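Long-range contacts in translation initiation factor eif-2b-like protein (PDB 4ZEO), which is the delta subunit of eIF2B, the nucleotide exchange factor of eIF2, and probably takes part in regulating that exchange during translation initiation: residues Val162-Ala167 with Ile213-Glu218; Tyr270-Asn275 with Ile438-Phe443; Arg274-Ser279 with Glu296-Arg301. All blocks are in the same frame, centred on the assembly; numbering follows the deposited sequence.

How the contacts relate
Contact 1 stands apart: its centre lies about 30 Å from that of contact 2 and about 32 Å from that of contact 3, on the opposite side of the chain's centre. It joins two N-terminal helices through a largely buried apolar contact, with a tyrosine hydroxyl and a glutamine at its outer edge. Contacts 2 and 3 belong to the Rossmann-like part and share helix 246-277, with R274 and N275; their centres are about 9 Å apart. In contact 2 the helix meets the loop after the last strand, half buried, with an amide, a carboxylate and a water outermost. Contact 3 sets the same helix against helix 293-304, with alanines and a threonine inside and two arginines near the surface.

Contact 1 of 3, residues Val162-Ala167 with Ile213-Glu218; sequences VGQQMA and IEYLTE
The phenol ring of Y215 slants against the backbone of G163, its CE2 4.0 Å from G163 CA, an oblique approach to a position that carries no side chain. Past the ring, the hydroxyl reaches Q164: Y215 OH lies 3.7 Å from Q164 CG, and the amide of Q164 stands steeply to the ring, the two planes 76° apart. This is van der Waals contact; the polar partner of the hydroxyl is L160 O, one turn back on helix 157-168, through a weak hydrogen bond. With its CG anti to the backbone N (chi1 171°), Y215 throws the ring across to that helix, where V159 also touches it.

The setting is the alpha-helical N-terminal part known for the eIF2B alpha/beta/delta family. Helices 157-168 and 200-219 run nearly parallel here, their short segments 9.1 Å apart between axes and crossing at -19°. G163 and L216 are the nearest pair of backbones, and L216 fills the buried side of the groove with one methyl: CD2 sits 3.5 Å from G163 CA and 3.7 Å from G163 N. The same methyl is flanked more loosely by V162 and M166, with V162 CG1 at 4.4 Å from L216 CD2. Helix 174-191 covers this inner side, where T181 touches both L216 and M166.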
ATOM      1  N   VAL A 162      -8.386  15.702  -1.283  1.00 50.76           N
ATOM      2  CA  VAL A 162      -7.576  14.521  -0.983  1.00 48.05           C
ATOM      3  C   VAL A 162      -6.468  14.811   0.036  1.00 47.79           C
ATOM      4  O   VAL A 162      -6.255  14.023   0.954  1.00 48.15           O
ATOM      5  CB  VAL A 162      -6.962  13.920  -2.265  1.00 45.36           C
ATOM      6  CG1 VAL A 162      -5.822  12.967  -1.943  1.00 43.94           C
ATOM      7  CG2 VAL A 162      -8.036  13.234  -3.081  1.00 45.28           C
ATOM      8  N   GLY A 163      -5.776  15.940  -0.119  1.00 46.08           N
ATOM      9  CA  GLY A 163      -4.725  16.333   0.803  1.00 44.02           C
ATOM     10  C   GLY A 163      -5.251  16.568   2.203  1.00 46.73           C
ATOM     11  O   GLY A 163      -4.639  16.169   3.206  1.00 46.98           O
ATOM     12  N   GLN A 164      -6.411  17.202   2.281  1.00 48.83           N
ATOM     13  CA  GLN A 164      -7.025  17.421   3.578  1.00 51.69           C
ATOM     14  C   GLN A 164      -7.293  16.067   4.242  1.00 52.32           C
ATOM     15  O   GLN A 164      -7.051  15.903   5.439  1.00 52.21           O
ATOM     16  CB  GLN A 164      -8.308  18.227   3.435  1.00 54.08           C
ATOM     17  CG  GLN A 164      -8.041  19.707   3.243  1.00 54.92           C
ATOM     18  CD  GLN A 164      -9.193  20.433   2.607  1.00 57.95           C
ATOM     19  OE1 GLN A 164     -10.299  19.903   2.501  1.00 60.57           O
ATOM     20  NE2 GLN A 164      -8.948  21.662   2.191  1.00 58.73           N
ATOM     21  N   GLN A 165      -7.740  15.091   3.452  1.00 52.84           N
ATOM     22  CA  GLN A 165      -7.976  13.747   3.967  1.00 57.16           C
ATOM     23  C   GLN A 165      -6.693  13.102   4.467  1.00 54.29           C
ATOM     24  O   GLN A 165      -6.701  12.411   5.474  1.00 56.50           O
ATOM     25  CB  GLN A 165      -8.619  12.889   2.898  1.00 61.14           C
ATOM     26  CG  GLN A 165      -9.975  13.388   2.493  1.00 68.76           C
ATOM     27  CD  GLN A 165     -10.504  12.669   1.287  1.00 73.77           C
ATOM     28  OE1 GLN A 165     -10.234  11.488   1.078  1.00 80.03           O
ATOM     29  NE2 GLN A 165     -11.247  13.384   0.468  1.00 73.45           N
ATOM     30  N   MET A 166      -5.585  13.342   3.776  1.00 50.45           N
ATOM     31  CA  MET A 166      -4.293  12.820   4.222  1.00 48.33           C
ATOM     32  C   MET A 166      -3.829  13.469   5.540  1.00 52.89           C
ATOM     33  O   MET A 166      -3.454  12.775   6.485  1.00 56.39           O
ATOM     34  CB  MET A 166      -3.239  13.018   3.126  1.00 43.21           C
ATOM     35  CG  MET A 166      -3.534  12.215   1.861  1.00 40.32           C
ATOM     36  SD  MET A 166      -2.160  12.252   0.702  1.00 47.80           S
ATOM     37  CE  MET A 166      -2.850  11.387  -0.692  1.00 37.45           C
ATOM     38  N   ALA A 167      -3.908  14.795   5.606  1.00 52.88           N
ATOM     39  CA  ALA A 167      -3.509  15.554   6.789  1.00 56.95           C
ATOM     40  C   ALA A 167      -4.450  15.315   7.974  1.00 62.92           C
ATOM     41  O   ALA A 167      -4.042  15.400   9.128  1.00 65.06           O
ATOM     42  CB  ALA A 167      -3.431  17.018   6.457  1.00 56.30           C
ATOM     43  N   ILE A 213       1.449  18.486  -6.307  1.00 37.76           N
ATOM     44  CA  ILE A 213       2.396  17.664  -5.558  1.00 35.81           C
ATOM     45  C   ILE A 213       2.926  18.407  -4.329  1.00 38.59           C
ATOM     46  O   ILE A 213       3.039  17.840  -3.249  1.00 38.81           O
ATOM     47  CB  ILE A 213       3.572  17.240  -6.445  1.00 35.39           C
ATOM     48  CG1 ILE A 213       3.037  16.489  -7.667  1.00 34.95           C
ATOM     49  CG2 ILE A 213       4.572  16.372  -5.668  1.00 32.81           C
ATOM     50  CD1 ILE A 213       4.095  16.050  -8.630  1.00 33.65           C
ATOM     51  N   GLU A 214       3.236  19.680  -4.497  1.00 41.09           N
ATOM     52  CA  GLU A 214       3.766  20.473  -3.407  1.00 46.96           C
ATOM     53  C   GLU A 214       2.731  20.608  -2.310  1.00 46.79           C
ATOM     54  O   GLU A 214       3.060  20.553  -1.125  1.00 48.13           O
ATOM     55  CB  GLU A 214       4.182  21.873  -3.888  1.00 55.13           C
ATOM     56  CG  GLU A 214       5.552  21.926  -4.557  1.00 61.85           C
ATOM     57  CD  GLU A 214       5.898  23.300  -5.131  1.00 69.90           C
ATOM     58  OE1 GLU A 214       6.476  23.360  -6.237  1.00 71.70           O
ATOM     59  OE2 GLU A 214       5.614  24.320  -4.458  1.00 76.03           O
ATOM     60  N   TYR A 215       1.478  20.780  -2.709  1.00 43.04           N
ATOM     61  CA  TYR A 215       0.429  20.880  -1.736  1.00 42.45           C
ATOM     62  C   TYR A 215       0.261  19.578  -0.949  1.00 41.23           C
ATOM     63  O   TYR A 215       0.118  19.598   0.283  1.00 41.70           O
ATOM     64  CB  TYR A 215      -0.879  21.268  -2.403  1.00 43.55           C
ATOM     65  CG  TYR A 215      -2.033  21.166  -1.465  1.00 46.93           C
ATOM     66  CD1 TYR A 215      -2.244  22.136  -0.496  1.00 50.44           C
ATOM     67  CD2 TYR A 215      -2.894  20.078  -1.506  1.00 45.95           C
ATOM     68  CE1 TYR A 215      -3.299  22.046   0.383  1.00 51.39           C
ATOM     69  CE2 TYR A 215      -3.950  19.976  -0.622  1.00 47.61           C
ATOM     70  CZ  TYR A 215      -4.146  20.959   0.319  1.00 50.16           C
ATOM     71  OH  TYR A 215      -5.195  20.858   1.200  1.00 52.87           O
ATOM     72  N   LEU A 216       0.251  18.456  -1.662  1.00 38.32           N
ATOM     73  CA  LEU A 216       0.084  17.158  -1.026  1.00 38.50           C
ATOM     74  C   LEU A 216       1.228  16.835  -0.059  1.00 41.67           C
ATOM     75  O   LEU A 216       1.014  16.222   1.008  1.00 43.14           O
ATOM     76  CB  LEU A 216      -0.040  16.054  -2.082  1.00 34.76           C
ATOM     77  CG  LEU A 216      -1.365  16.070  -2.841  1.00 33.43           C
ATOM     78  CD1 LEU A 216      -1.353  15.081  -4.000  1.00 31.98           C
ATOM     79  CD2 LEU A 216      -2.519  15.807  -1.879  1.00 33.24           C
ATOM     80  N   THR A 217       2.436  17.237  -0.447  1.00 40.97           N
ATOM     81  CA  THR A 217       3.629  17.050   0.369  1.00 43.60           C
ATOM     82  C   THR A 217       3.542  17.848   1.650  1.00 47.53           C
ATOM     83  O   THR A 217       4.048  17.437   2.684  1.00 50.67           O
ATOM     84  CB  THR A 217       4.904  17.458  -0.392  1.00 43.84           C
ATOM     85  OG1 THR A 217       5.017  16.669  -1.580  1.00 42.65           O
ATOM     86  CG2 THR A 217       6.134  17.232   0.454  1.00 44.11           C
ATOM     87  N   GLU A 218       2.932  19.016   1.558  1.00 50.37           N
ATOM     88  CA  GLU A 218       2.717  19.872   2.712  1.00 55.40           C
ATOM     89  C   GLU A 218       1.741  19.233   3.699  1.00 55.50           C
ATOM     90  O   GLU A 218       1.956  19.318   4.904  1.00 57.01           O
ATOM     91  CB  GLU A 218       2.221  21.250   2.261  1.00 60.08           C
ATOM     92  CG  GLU A 218       3.348  22.186   1.803  1.00 64.37           C
ATOM     93  CD  GLU A 218       2.923  23.249   0.777  1.00 67.70           C
ATOM     94  OE1 GLU A 218       1.714  23.529   0.597  1.00 69.95           O
ATOM     95  OE2 GLU A 218       3.837  23.831   0.160  1.00 70.69           O
TER

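Contact 2 of 3, residues Tyr270-Asn275 with Ile438-Phe443; sequences YVIARN and ITEIEF
The last strand of the parallel sheet in this Rossmann-like domain, 436-438, runs out into a loop that folds over the long helix 246-277, and the contact lies where I272, V271 and N275 of the helix meet that loop. I438 still belongs to the sheet, its backbone hydrogen-bonded to V390 and C392. Its CG2 comes within 4.5 Å of I272 CG2, the inner, apolar end of the contact. The other branch of I272 lies along the loop backbone, with I272 CG1 3.5 Å from T439 C. The loop bends there in an ST turn, T439 OG1 accepting from I441 N, while the E440 carboxylate is held by T394.

Next to I272 on the helix, V271 turns CG1 toward the loop, 3.6 Å from E440 O and 3.7 Å from E442 CD, so one methyl packs against both a carbonyl and a carboxylate. One turn on from V271, N275 supplies the polar outer end. Its ND2 donates to E442 OE1 over 3.3 Å in a nearly straight bond (169°); the acceptor lies in the plane of the amide, but the amide comes to the carboxylate from above its plane, 36° out. The side chain gets there with CG beside the backbone N (chi1 -71°). A leucine in place of N275 would probably leave E442 OE1 without this donor and set the carboxylate freer to turn, besides stripping a bridging water of its link to the helix. That water accepts from N275 ND2 at 2.9 Å and donates hydrogen bonds to the loop, to T439 O at 2.7 Å and to I441 O at 3.1 Å.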
ATOM      1  N   TYR A 270      -5.968  -8.367  -5.833  1.00 37.63           N
ATOM      2  CA  TYR A 270      -6.541  -9.674  -6.106  1.00 36.23           C
ATOM      3  C   TYR A 270      -5.446 -10.723  -6.265  1.00 36.35           C
ATOM      4  O   TYR A 270      -5.522 -11.785  -5.673  1.00 37.17           O
ATOM      5  CB  TYR A 270      -7.405  -9.637  -7.375  1.00 35.54           C
ATOM      6  CG  TYR A 270      -7.935 -10.988  -7.736  1.00 34.63           C
ATOM      7  CD1 TYR A 270      -9.164 -11.425  -7.243  1.00 35.49           C
ATOM      8  CD2 TYR A 270      -7.186 -11.859  -8.524  1.00 33.70           C
ATOM      9  CE1 TYR A 270      -9.646 -12.684  -7.549  1.00 36.85           C
ATOM     10  CE2 TYR A 270      -7.642 -13.114  -8.819  1.00 35.71           C
ATOM     11  CZ  TYR A 270      -8.878 -13.525  -8.337  1.00 38.10           C
ATOM     12  OH  TYR A 270      -9.331 -14.778  -8.659  1.00 40.29           O
ATOM     13  N   VAL A 271      -4.435 -10.411  -7.071  1.00 36.71           N
ATOM     14  CA  VAL A 271      -3.377 -11.358  -7.369  1.00 37.63           C
ATOM     15  C   VAL A 271      -2.578 -11.711  -6.126  1.00 39.34           C
ATOM     16  O   VAL A 271      -2.345 -12.894  -5.867  1.00 43.20           O
ATOM     17  CB  VAL A 271      -2.420 -10.816  -8.483  1.00 31.37           C
ATOM     18  CG1 VAL A 271      -1.146 -11.673  -8.594  1.00 30.22           C
ATOM     19  CG2 VAL A 271      -3.141 -10.726  -9.821  1.00 30.56           C
ATOM     20  N   ILE A 272      -2.207 -10.708  -5.329  1.00 36.93           N
ATOM     21  CA  ILE A 272      -1.442 -10.958  -4.100  1.00 34.36           C
ATOM     22  C   ILE A 272      -2.248 -11.828  -3.125  1.00 34.68           C
ATOM     23  O   ILE A 272      -1.733 -12.802  -2.573  1.00 34.54           O
ATOM     24  CB  ILE A 272      -1.034  -9.632  -3.392  1.00 32.90           C
ATOM     25  CG1 ILE A 272       0.036  -8.895  -4.204  1.00 33.14           C
ATOM     26  CG2 ILE A 272      -0.492  -9.908  -1.996  1.00 29.22           C
ATOM     27  CD1 ILE A 272       0.306  -7.453  -3.730  1.00 31.06           C
ATOM     28  N   ALA A 273      -3.516 -11.493  -2.926  1.00 35.67           N
ATOM     29  CA  ALA A 273      -4.350 -12.252  -1.988  1.00 36.51           C
ATOM     30  C   ALA A 273      -4.512 -13.684  -2.484  1.00 40.57           C
ATOM     31  O   ALA A 273      -4.408 -14.632  -1.709  1.00 45.92           O
ATOM     32  CB  ALA A 273      -5.704 -11.587  -1.800  1.00 34.30           C
ATOM     33  N   ARG A 274      -4.731 -13.840  -3.783  1.00 38.22           N
ATOM     34  CA  ARG A 274      -4.907 -15.169  -4.347  1.00 38.75           C
ATOM     35  C   ARG A 274      -3.611 -15.970  -4.269  1.00 37.52           C
ATOM     36  O   ARG A 274      -3.599 -17.119  -3.860  1.00 36.70           O
ATOM     37  CB  ARG A 274      -5.388 -15.096  -5.792  1.00 37.50           C
ATOM     38  CG  ARG A 274      -5.385 -16.439  -6.454  1.00 40.22           C
ATOM     39  CD  ARG A 274      -6.340 -16.489  -7.624  1.00 43.66           C
ATOM     40  NE  ARG A 274      -6.383 -17.827  -8.195  1.00 46.97           N
ATOM     41  CZ  ARG A 274      -7.167 -18.199  -9.203  1.00 49.70           C
ATOM     42  NH1 ARG A 274      -7.996 -17.337  -9.770  1.00 51.05           N
ATOM     43  NH2 ARG A 274      -7.119 -19.442  -9.647  1.00 51.47           N
ATOM     44  N   ASN A 275      -2.514 -15.361  -4.671  1.00 38.74           N
ATOM     45  CA  ASN A 275      -1.259 -16.087  -4.670  1.00 39.35           C
ATOM     46  C   ASN A 275      -0.758 -16.351  -3.242  1.00 40.06           C
ATOM     47  O   ASN A 275      -0.202 -17.410  -2.975  1.00 43.02           O
ATOM     48  CB  ASN A 275      -0.236 -15.338  -5.534  1.00 37.94           C
ATOM     49  CG  ASN A 275      -0.567 -15.436  -7.016  1.00 38.92           C
ATOM     50  OD1 ASN A 275      -1.567 -16.052  -7.388  1.00 40.74           O
ATOM     51  ND2 ASN A 275       0.244 -14.807  -7.862  1.00 38.58           N
ATOM     52  N   ILE A 438       5.672 -11.453  -1.155  1.00 32.08           N
ATOM     53  CA  ILE A 438       4.805 -11.741  -2.286  1.00 31.46           C
ATOM     54  C   ILE A 438       4.234 -10.427  -2.860  1.00 32.07           C
ATOM     55  O   ILE A 438       3.573  -9.672  -2.152  1.00 34.45           O
ATOM     56  CB  ILE A 438       3.647 -12.661  -1.890  1.00 33.55           C
ATOM     57  CG1 ILE A 438       4.162 -14.010  -1.409  1.00 32.54           C
ATOM     58  CG2 ILE A 438       2.681 -12.860  -3.063  1.00 35.26           C
ATOM     59  CD1 ILE A 438       3.032 -14.940  -0.957  1.00 33.01           C
ATOM     60  N   THR A 439       4.451 -10.195  -4.158  1.00 31.18           N
ATOM     61  CA  THR A 439       3.962  -9.008  -4.849  1.00 31.77           C
ATOM     62  C   THR A 439       2.989  -9.457  -5.929  1.00 34.28           C
ATOM     63  O   THR A 439       2.669 -10.639  -6.018  1.00 36.17           O
ATOM     64  CB  THR A 439       5.085  -8.157  -5.507  1.00 36.06           C
ATOM     65  OG1 THR A 439       5.577  -8.815  -6.684  1.00 38.13           O
ATOM     66  CG2 THR A 439       6.235  -7.873  -4.535  1.00 34.39           C
ATOM     67  N   GLU A 440       2.434  -8.503  -6.672  1.00 32.94           N
ATOM     68  CA  GLU A 440       1.540  -8.819  -7.772  1.00 33.06           C
ATOM     69  C   GLU A 440       2.294  -9.424  -8.991  1.00 43.53           C
ATOM     70  O   GLU A 440       1.658  -9.874  -9.954  1.00 44.61           O
ATOM     71  CB  GLU A 440       0.739  -7.574  -8.185  1.00 33.83           C
ATOM     72  CG  GLU A 440       1.498  -6.526  -8.999  1.00 34.26           C
ATOM     73  CD  GLU A 440       2.139  -5.440  -8.169  1.00 36.30           C
ATOM     74  OE1 GLU A 440       2.450  -5.684  -6.991  1.00 35.79           O
ATOM     75  OE2 GLU A 440       2.321  -4.321  -8.697  1.00 39.70           O
ATOM     76  N   ILE A 441       3.633  -9.394  -8.980  1.00 42.45           N
ATOM     77  CA  ILE A 441       4.404  -9.942 -10.091  1.00 43.74           C
ATOM     78  C   ILE A 441       4.307 -11.469 -10.130  1.00 43.44           C
ATOM     79  O   ILE A 441       4.611 -12.122  -9.161  1.00 40.61           O
ATOM     80  CB  ILE A 441       5.872  -9.545 -10.049  1.00 44.01           C
ATOM     81  CG1 ILE A 441       6.019  -8.028  -9.989  1.00 44.47           C
ATOM     82  CG2 ILE A 441       6.604 -10.130 -11.267  1.00 45.08           C
ATOM     83  CD1 ILE A 441       5.259  -7.307 -11.061  1.00 46.04           C
ATOM     84  N   GLU A 442       3.789 -12.019 -11.223  1.00 48.62           N
ATOM     85  CA  GLU A 442       3.671 -13.467 -11.374  1.00 50.91           C
ATOM     86  C   GLU A 442       4.729 -14.123 -12.248  1.00 57.28           C
ATOM     87  O   GLU A 442       5.093 -15.274 -12.022  1.00 59.89           O
ATOM     88  CB  GLU A 442       2.279 -13.819 -11.914  1.00 49.61           C
ATOM     89  CG  GLU A 442       1.178 -13.607 -10.879  1.00 46.27           C
ATOM     90  CD  GLU A 442      -0.211 -13.903 -11.404  1.00 45.99           C
ATOM     91  OE1 GLU A 442      -0.782 -14.937 -10.969  1.00 43.53           O
ATOM     92  OE2 GLU A 442      -0.713 -13.141 -12.255  1.00 46.85           O
ATOM     93  N   PHE A 443       5.206 -13.424 -13.265  1.00 60.73           N
ATOM     94  CA  PHE A 443       6.231 -14.011 -14.122  1.00 68.77           C
ATOM     95  C   PHE A 443       7.446 -13.100 -14.273  1.00 75.44           C
ATOM     96  O   PHE A 443       8.551 -13.460 -13.866  1.00 80.80           O
ATOM     97  CB  PHE A 443       5.652 -14.348 -15.499  1.00 71.96           C
ATOM     98  CG  PHE A 443       4.299 -15.001 -15.446  1.00 70.55           C
ATOM     99  CD1 PHE A 443       4.158 -16.296 -14.962  1.00 70.18           C
ATOM    100  CD2 PHE A 443       3.169 -14.322 -15.873  1.00 69.51           C
ATOM    101  CE1 PHE A 443       2.926 -16.897 -14.907  1.00 70.26           C
ATOM    102  CE2 PHE A 443       1.927 -14.919 -15.812  1.00 69.78           C
ATOM    103  CZ  PHE A 443       1.809 -16.209 -15.331  1.00 70.38           C
TER
HETATM  104  O   HOH W   1       2.504 -13.144  -7.120  1.00 42.58           O

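Contact 3 of 3, residues Arg274-Ser279 with Glu296-Arg301; sequences RNAAQS and EKTLLR
R301 leans across from helix 293-304 to helix 246-277, starting with CB, 4.0 Å from A277 CB. CG comes closer, 3.6 Å from that same methyl. The chain then bends at chi2 (78°), which turns NE to its salt bridge with E305 and carries the guanidinium out beside R274. There R301 CZ sits 4.0 Å from R274 CD, and R301 NH2 lies 3.4 Å from R274 CD, over one face of the R274 guanidinium but offset toward its rim. The two flat groups are tilted 27° from each other.

Behind this pair, T298 CG2 is lodged 3.6 Å from A276 CB and equally far from A277 N, while its hydroxyl bonds back to L294 O. Helix 293-304 is the crossover of a beta-alpha-beta unit between strands 285-289 and 310-314, and both it and helix 246-277 rest on L391 of the sheet.

R274 NE and R301 NH2, both donors, are 3.5 Å apart, an approach of like charges probably made tolerable by E305 on R301, while R274 NH1 is engaged by the hydroxyl of Y270.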
ATOM      1  N   ARG A 274      -4.731 -13.840  -3.783  1.00 38.22           N
ATOM      2  CA  ARG A 274      -4.907 -15.169  -4.347  1.00 38.75           C
ATOM      3  C   ARG A 274      -3.611 -15.970  -4.269  1.00 37.52           C
ATOM      4  O   ARG A 274      -3.599 -17.119  -3.860  1.00 36.70           O
ATOM      5  CB  ARG A 274      -5.388 -15.096  -5.792  1.00 37.50           C
ATOM      6  CG  ARG A 274      -5.385 -16.439  -6.454  1.00 40.22           C
ATOM      7  CD  ARG A 274      -6.340 -16.489  -7.624  1.00 43.66           C
ATOM      8  NE  ARG A 274      -6.383 -17.827  -8.195  1.00 46.97           N
ATOM      9  CZ  ARG A 274      -7.167 -18.199  -9.203  1.00 49.70           C
ATOM     10  NH1 ARG A 274      -7.996 -17.337  -9.770  1.00 51.05           N
ATOM     11  NH2 ARG A 274      -7.119 -19.442  -9.647  1.00 51.47           N
ATOM     12  N   ASN A 275      -2.514 -15.361  -4.671  1.00 38.74           N
ATOM     13  CA  ASN A 275      -1.259 -16.087  -4.670  1.00 39.35           C
ATOM     14  C   ASN A 275      -0.758 -16.351  -3.242  1.00 40.06           C
ATOM     15  O   ASN A 275      -0.202 -17.410  -2.975  1.00 43.02           O
ATOM     16  CB  ASN A 275      -0.236 -15.338  -5.534  1.00 37.94           C
ATOM     17  CG  ASN A 275      -0.567 -15.436  -7.016  1.00 38.92           C
ATOM     18  OD1 ASN A 275      -1.567 -16.052  -7.388  1.00 40.74           O
ATOM     19  ND2 ASN A 275       0.244 -14.807  -7.862  1.00 38.58           N
ATOM     20  N   ALA A 276      -0.994 -15.425  -2.316  1.00 39.08           N
ATOM     21  CA  ALA A 276      -0.618 -15.661  -0.913  1.00 40.98           C
ATOM     22  C   ALA A 276      -1.475 -16.762  -0.258  1.00 43.62           C
ATOM     23  O   ALA A 276      -0.971 -17.550   0.550  1.00 45.72           O
ATOM     24  CB  ALA A 276      -0.712 -14.368  -0.106  1.00 41.91           C
ATOM     25  N   ALA A 277      -2.756 -16.814  -0.623  1.00 43.99           N
ATOM     26  CA  ALA A 277      -3.683 -17.828  -0.130  1.00 46.19           C
ATOM     27  C   ALA A 277      -3.270 -19.248  -0.542  1.00 49.23           C
ATOM     28  O   ALA A 277      -3.667 -20.243   0.086  1.00 50.15           O
ATOM     29  CB  ALA A 277      -5.101 -17.524  -0.626  1.00 47.91           C
ATOM     30  N   GLN A 278      -2.520 -19.341  -1.634  1.00 51.70           N
ATOM     31  CA  GLN A 278      -1.961 -20.615  -2.089  1.00 55.74           C
ATOM     32  C   GLN A 278      -1.017 -21.191  -1.037  1.00 55.10           C
ATOM     33  O   GLN A 278      -0.873 -22.404  -0.911  1.00 57.59           O
ATOM     34  CB  GLN A 278      -1.231 -20.437  -3.418  1.00 57.66           C
ATOM     35  CG  GLN A 278      -2.147 -20.448  -4.611  1.00 61.27           C
ATOM     36  CD  GLN A 278      -1.401 -20.168  -5.895  1.00 63.83           C
ATOM     37  OE1 GLN A 278      -0.228 -19.789  -5.873  1.00 65.97           O
ATOM     38  NE2 GLN A 278      -2.091 -20.295  -7.018  1.00 64.55           N
ATOM     39  N   SER A 279      -0.338 -20.303  -0.325  1.00 53.06           N
ATOM     40  CA  SER A 279       0.565 -20.689   0.743  1.00 56.10           C
ATOM     41  C   SER A 279      -0.165 -21.270   1.948  1.00 61.93           C
ATOM     42  O   SER A 279       0.429 -21.992   2.738  1.00 72.12           O
ATOM     43  CB  SER A 279       1.411 -19.503   1.182  1.00 52.05           C
ATOM     44  OG  SER A 279       2.596 -19.448   0.420  1.00 51.19           O
ATOM     45  N   GLU A 296      -5.759  -9.390   5.403  1.00 35.62           N
ATOM     46  CA  GLU A 296      -7.187  -9.646   5.531  1.00 38.85           C
ATOM     47  C   GLU A 296      -7.777 -10.312   4.281  1.00 38.87           C
ATOM     48  O   GLU A 296      -8.528 -11.289   4.395  1.00 39.92           O
ATOM     49  CB  GLU A 296      -7.920  -8.330   5.836  1.00 40.66           C
ATOM     50  CG  GLU A 296      -9.431  -8.443   5.997  1.00 43.17           C
ATOM     51  CD  GLU A 296     -10.036  -7.167   6.559  1.00 48.41           C
ATOM     52  OE1 GLU A 296      -9.280  -6.314   7.073  1.00 47.02           O
ATOM     53  OE2 GLU A 296     -11.269  -7.003   6.488  1.00 54.35           O
ATOM     54  N   LYS A 297      -7.426  -9.782   3.105  1.00 36.99           N
ATOM     55  CA  LYS A 297      -7.902 -10.312   1.827  1.00 38.10           C
ATOM     56  C   LYS A 297      -7.437 -11.740   1.596  1.00 36.32           C
ATOM     57  O   LYS A 297      -8.197 -12.592   1.085  1.00 37.59           O
ATOM     58  CB  LYS A 297      -7.418  -9.447   0.657  1.00 39.49           C
ATOM     59  CG  LYS A 297      -7.991  -8.036   0.552  1.00 42.84           C
ATOM     60  CD  LYS A 297      -9.465  -7.984   0.316  1.00 47.88           C
ATOM     61  CE  LYS A 297      -9.933  -6.518   0.232  1.00 52.88           C
ATOM     62  NZ  LYS A 297     -11.414  -6.386   0.015  1.00 59.71           N
ATOM     63  N   THR A 298      -6.192 -11.995   1.974  1.00 34.01           N
ATOM     64  CA  THR A 298      -5.595 -13.315   1.816  1.00 34.40           C
ATOM     65  C   THR A 298      -6.309 -14.349   2.661  1.00 38.40           C
ATOM     66  O   THR A 298      -6.680 -15.424   2.166  1.00 38.16           O
ATOM     67  CB  THR A 298      -4.128 -13.309   2.194  1.00 33.51           C
ATOM     68  OG1 THR A 298      -3.415 -12.461   1.286  1.00 33.46           O
ATOM     69  CG2 THR A 298      -3.574 -14.717   2.129  1.00 33.72           C
ATOM     70  N   LEU A 299      -6.528 -13.996   3.929  1.00 40.36           N
ATOM     71  CA  LEU A 299      -7.203 -14.881   4.874  1.00 40.34           C
ATOM     72  C   LEU A 299      -8.642 -15.129   4.436  1.00 40.47           C
ATOM     73  O   LEU A 299      -9.126 -16.251   4.494  1.00 42.94           O
ATOM     74  CB  LEU A 299      -7.133 -14.303   6.300  1.00 40.67           C
ATOM     75  CG  LEU A 299      -5.693 -14.207   6.853  1.00 40.06           C
ATOM     76  CD1 LEU A 299      -5.614 -13.608   8.275  1.00 40.67           C
ATOM     77  CD2 LEU A 299      -5.008 -15.587   6.829  1.00 39.58           C
ATOM     78  N   LEU A 300      -9.328 -14.088   3.977  1.00 40.77           N
ATOM     79  CA  LEU A 300     -10.699 -14.273   3.483  1.00 43.42           C
ATOM     80  C   LEU A 300     -10.704 -15.157   2.230  1.00 42.49           C
ATOM     81  O   LEU A 300     -11.584 -15.989   2.056  1.00 45.92           O
ATOM     82  CB  LEU A 300     -11.381 -12.919   3.215  1.00 43.38           C
ATOM     83  CG  LEU A 300     -11.635 -12.105   4.502  1.00 43.32           C
ATOM     84  CD1 LEU A 300     -12.226 -10.712   4.232  1.00 43.37           C
ATOM     85  CD2 LEU A 300     -12.486 -12.873   5.509  1.00 43.09           C
ATOM     86  N   ARG A 301      -9.696 -15.009   1.385  1.00 40.04           N
ATOM     87  CA  ARG A 301      -9.606 -15.823   0.178  1.00 42.18           C
ATOM     88  C   ARG A 301      -9.417 -17.317   0.498  1.00 43.91           C
ATOM     89  O   ARG A 301     -10.116 -18.174  -0.060  1.00 46.45           O
ATOM     90  CB  ARG A 301      -8.462 -15.306  -0.711  1.00 41.28           C
ATOM     91  CG  ARG A 301      -8.188 -16.129  -1.949  1.00 41.65           C
ATOM     92  CD  ARG A 301      -9.189 -15.864  -3.028  1.00 44.29           C
ATOM     93  NE  ARG A 301      -8.937 -16.764  -4.142  1.00 47.50           N
ATOM     94  CZ  ARG A 301      -9.556 -16.725  -5.323  1.00 48.79           C
ATOM     95  NH1 ARG A 301     -10.491 -15.817  -5.587  1.00 48.27           N
ATOM     96  NH2 ARG A 301      -9.223 -17.610  -6.246  1.00 49.82           N
TER